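Local coordinates for protein amphiphysin (Drosophila melanogaster, PDB 1URU) that forms a crescent-shaped BAR-domain dimer that probably senses and binds curved membranes, consistent with a part in endocytosis, at residues K58-Y63 with I119-Y124. Numbering follows the deposited sequence.
Sequences KEFNNY and IPLNTY
Phe-60 and Leu-121 face each other where helices 35-84 and 92-156 lie side by side, with the Phe-60 CA 9.1 Å from the Leu-121 CA. The two helices belong to the three-helix coiled coil of the BAR domain, and the third, helix 172-239, closes over the pair through Leu-211 against Phe-60 and through Phe-203 and Asn-207 against Leu-121. Contact between the two segments is small and apolar, about 100 Å² in all, with no hydrogen bond across. With CG anti to the backbone nitrogen (chi1 -179°), the Leu-121 side chain extends toward helix 35-84, and its CD2 methyl, rather than CD1, meets the root of the Phe-60 side chain; the methyl lies obliquely to the ring, 4.1 Å from Phe-60 CD2. Beyond this, Phe-60 also packs on Leu-77 of the second subunit, linking the core of one chain to the dimer interface. Asn-61 and Asn-122 lie together to one side of the apolar pair, at the partly exposed margin, where their OD1 atoms stay 4.3 Å apart; Asn-122 OD1 instead accepts a hydrogen bond from Gln-57 NE2, one turn before Asn-61. The closest approach is that of Leu-121 CD2 to Phe-60 CB, at 3.9 Å.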
ATOM      1  N   LYS A  58     -14.553   8.759   1.411  1.00 47.13           N
ATOM      2  CA  LYS A  58     -13.650   8.533   2.537  1.00 47.65           C
ATOM      3  C   LYS A  58     -12.734   7.330   2.271  1.00 47.02           C
ATOM      4  O   LYS A  58     -11.518   7.486   2.179  1.00 46.58           O
ATOM      5  CB  LYS A  58     -14.473   8.327   3.819  1.00 47.92           C
ATOM      6  CG  LYS A  58     -13.667   8.241   5.081  1.00 50.48           C
ATOM      7  CD  LYS A  58     -14.329   7.353   6.152  1.00 53.73           C
ATOM      8  CE  LYS A  58     -13.626   7.493   7.517  1.00 55.75           C
ATOM      9  NZ  LYS A  58     -14.086   8.715   8.267  1.00 57.60           N
ATOM     10  N   GLU A  59     -13.323   6.152   2.118  1.00 46.57           N
ATOM     11  CA  GLU A  59     -12.550   4.929   1.921  1.00 47.13           C
ATOM     12  C   GLU A  59     -11.656   4.961   0.704  1.00 46.67           C
ATOM     13  O   GLU A  59     -10.556   4.438   0.737  1.00 47.15           O
ATOM     14  CB  GLU A  59     -13.458   3.703   1.803  1.00 47.74           C
ATOM     15  CG  GLU A  59     -14.387   3.480   2.989  1.00 49.58           C
ATOM     16  CD  GLU A  59     -13.656   3.502   4.315  1.00 51.98           C
ATOM     17  OE1 GLU A  59     -12.493   3.017   4.383  1.00 51.52           O
ATOM     18  OE2 GLU A  59     -14.258   4.016   5.282  1.00 55.89           O
ATOM     19  N   PHE A  60     -12.132   5.567  -0.373  1.00 46.43           N
ATOM     20  CA  PHE A  60     -11.370   5.612  -1.597  1.00 45.83           C
ATOM     21  C   PHE A  60     -10.183   6.559  -1.429  1.00 46.01           C
ATOM     22  O   PHE A  60      -9.117   6.326  -1.969  1.00 46.17           O
ATOM     23  CB  PHE A  60     -12.242   6.027  -2.797  1.00 45.34           C
ATOM     24  CG  PHE A  60     -11.524   5.924  -4.083  1.00 43.63           C
ATOM     25  CD1 PHE A  60     -11.198   4.690  -4.589  1.00 44.58           C
ATOM     26  CD2 PHE A  60     -11.060   7.045  -4.722  1.00 44.58           C
ATOM     27  CE1 PHE A  60     -10.483   4.572  -5.776  1.00 45.88           C
ATOM     28  CE2 PHE A  60     -10.330   6.944  -5.905  1.00 45.86           C
ATOM     29  CZ  PHE A  60     -10.035   5.705  -6.429  1.00 45.56           C
ATOM     30  N   ASN A  61     -10.371   7.635  -0.682  1.00 46.25           N
ATOM     31  CA  ASN A  61      -9.271   8.545  -0.395  1.00 46.64           C
ATOM     32  C   ASN A  61      -8.234   7.870   0.503  1.00 46.79           C
ATOM     33  O   ASN A  61      -7.046   8.126   0.390  1.00 46.40           O
ATOM     34  CB  ASN A  61      -9.767   9.870   0.218  1.00 46.22           C
ATOM     35  CG  ASN A  61     -10.162  10.889  -0.844  1.00 45.87           C
ATOM     36  OD1 ASN A  61     -11.183  11.554  -0.736  1.00 47.91           O
ATOM     37  ND2 ASN A  61      -9.354  11.015  -1.875  1.00 47.24           N
ATOM     38  N   ASN A  62      -8.704   6.996   1.377  1.00 47.66           N
ATOM     39  CA  ASN A  62      -7.820   6.211   2.217  1.00 48.31           C
ATOM     40  C   ASN A  62      -7.035   5.220   1.342  1.00 47.99           C
ATOM     41  O   ASN A  62      -5.849   5.054   1.524  1.00 47.45           O
ATOM     42  CB  ASN A  62      -8.619   5.507   3.320  1.00 48.68           C
ATOM     43  CG  ASN A  62      -7.738   4.687   4.237  1.00 50.67           C
ATOM     44  OD1 ASN A  62      -6.816   5.221   4.858  1.00 54.78           O
ATOM     45  ND2 ASN A  62      -7.992   3.386   4.308  1.00 51.08           N
ATOM     46  N   TYR A  63      -7.710   4.627   0.353  1.00 47.85           N
ATOM     47  CA  TYR A  63      -7.097   3.685  -0.579  1.00 47.23           C
ATOM     48  C   TYR A  63      -6.014   4.350  -1.395  1.00 47.47           C
ATOM     49  O   TYR A  63      -4.947   3.795  -1.573  1.00 47.89           O
ATOM     50  CB  TYR A  63      -8.147   3.138  -1.511  1.00 46.65           C
ATOM     51  CG  TYR A  63      -7.669   2.097  -2.486  1.00 45.42           C
ATOM     52  CD1 TYR A  63      -7.190   0.875  -2.041  1.00 44.72           C
ATOM     53  CD2 TYR A  63      -7.735   2.314  -3.863  1.00 44.89           C
ATOM     54  CE1 TYR A  63      -6.773  -0.117  -2.932  1.00 43.33           C
ATOM     55  CE2 TYR A  63      -7.315   1.328  -4.773  1.00 44.57           C
ATOM     56  CZ  TYR A  63      -6.847   0.110  -4.285  1.00 42.97           C
ATOM     57  OH  TYR A  63      -6.443  -0.866  -5.136  1.00 41.01           O
ATOM     58  N   ILE A 119     -12.120  12.163  -9.234  1.00 45.22           N
ATOM     59  CA  ILE A 119     -12.784  13.455  -9.476  1.00 45.45           C
ATOM     60  C   ILE A 119     -14.304  13.314  -9.706  1.00 45.95           C
ATOM     61  O   ILE A 119     -15.072  14.076  -9.123  1.00 46.75           O
ATOM     62  CB  ILE A 119     -12.113  14.275 -10.634  1.00 45.69           C
ATOM     63  CG1 ILE A 119     -10.999  15.174 -10.109  1.00 46.57           C
ATOM     64  CG2 ILE A 119     -13.101  15.205 -11.316  1.00 45.26           C
ATOM     65  CD1 ILE A 119      -9.698  14.515 -10.061  1.00 48.03           C
ATOM     66  N   PRO A 120     -14.764  12.402 -10.565  1.00 45.87           N
ATOM     67  CA  PRO A 120     -16.200  12.143 -10.638  1.00 45.66           C
ATOM     68  C   PRO A 120     -16.791  11.809  -9.285  1.00 45.77           C
ATOM     69  O   PRO A 120     -17.946  12.148  -9.052  1.00 45.92           O
ATOM     70  CB  PRO A 120     -16.293  10.949 -11.604  1.00 45.32           C
ATOM     71  CG  PRO A 120     -15.172  11.134 -12.478  1.00 45.29           C
ATOM     72  CD  PRO A 120     -14.037  11.623 -11.585  1.00 45.84           C
ATOM     73  N   LEU A 121     -16.029  11.148  -8.411  1.00 45.94           N
ATOM     74  CA  LEU A 121     -16.558  10.759  -7.092  1.00 45.71           C
ATOM     75  C   LEU A 121     -16.751  11.966  -6.204  1.00 45.67           C
ATOM     76  O   LEU A 121     -17.744  12.047  -5.483  1.00 45.15           O
ATOM     77  CB  LEU A 121     -15.650   9.744  -6.416  1.00 45.43           C
ATOM     78  CG  LEU A 121     -16.029   9.185  -5.038  1.00 45.24           C
ATOM     79  CD1 LEU A 121     -17.462   8.656  -4.967  1.00 45.50           C
ATOM     80  CD2 LEU A 121     -15.001   8.104  -4.627  1.00 42.14           C
ATOM     81  N   ASN A 122     -15.797  12.898  -6.289  1.00 45.80           N
ATOM     82  CA  ASN A 122     -15.813  14.142  -5.516  1.00 45.59           C
ATOM     83  C   ASN A 122     -16.900  15.062  -6.043  1.00 45.54           C
ATOM     84  O   ASN A 122     -17.503  15.790  -5.266  1.00 45.19           O
ATOM     85  CB  ASN A 122     -14.451  14.869  -5.561  1.00 45.43           C
ATOM     86  CG  ASN A 122     -13.366  14.186  -4.716  1.00 45.12           C
ATOM     87  OD1 ASN A 122     -13.637  13.464  -3.763  1.00 43.05           O
ATOM     88  ND2 ASN A 122     -12.126  14.429  -5.079  1.00 45.64           N
ATOM     89  N   THR A 123     -17.159  15.001  -7.351  1.00 45.43           N
ATOM     90  CA  THR A 123     -18.200  15.817  -7.992  1.00 45.86           C
ATOM     91  C   THR A 123     -19.631  15.332  -7.673  1.00 45.99           C
ATOM     92  O   THR A 123     -20.525  16.125  -7.398  1.00 46.04           O
ATOM     93  CB  THR A 123     -17.975  15.837  -9.508  1.00 45.66           C
ATOM     94  OG1 THR A 123     -16.831  16.634  -9.809  1.00 46.79           O
ATOM     95  CG2 THR A 123     -19.078  16.546 -10.230  1.00 45.32           C
ATOM     96  N   TYR A 124     -19.821  14.026  -7.722  1.00 46.22           N
ATOM     97  CA  TYR A 124     -21.091  13.404  -7.419  1.00 46.72           C
ATOM     98  C   TYR A 124     -21.370  13.567  -5.947  1.00 47.82           C
ATOM     99  O   TYR A 124     -22.497  13.842  -5.539  1.00 48.00           O
ATOM    100  CB  TYR A 124     -21.042  11.925  -7.799  1.00 46.27           C
ATOM    101  CG  TYR A 124     -22.148  11.054  -7.251  1.00 45.15           C
ATOM    102  CD1 TYR A 124     -23.414  11.005  -7.861  1.00 44.87           C
ATOM    103  CD2 TYR A 124     -21.920  10.249  -6.139  1.00 43.20           C
ATOM    104  CE1 TYR A 124     -24.431  10.182  -7.342  1.00 44.51           C
ATOM    105  CE2 TYR A 124     -22.906   9.433  -5.625  1.00 43.96           C
ATOM    106  CZ  TYR A 124     -24.153   9.382  -6.224  1.00 45.07           C
ATOM    107  OH  TYR A 124     -25.089   8.517  -5.685  1.00 44.75           O
TER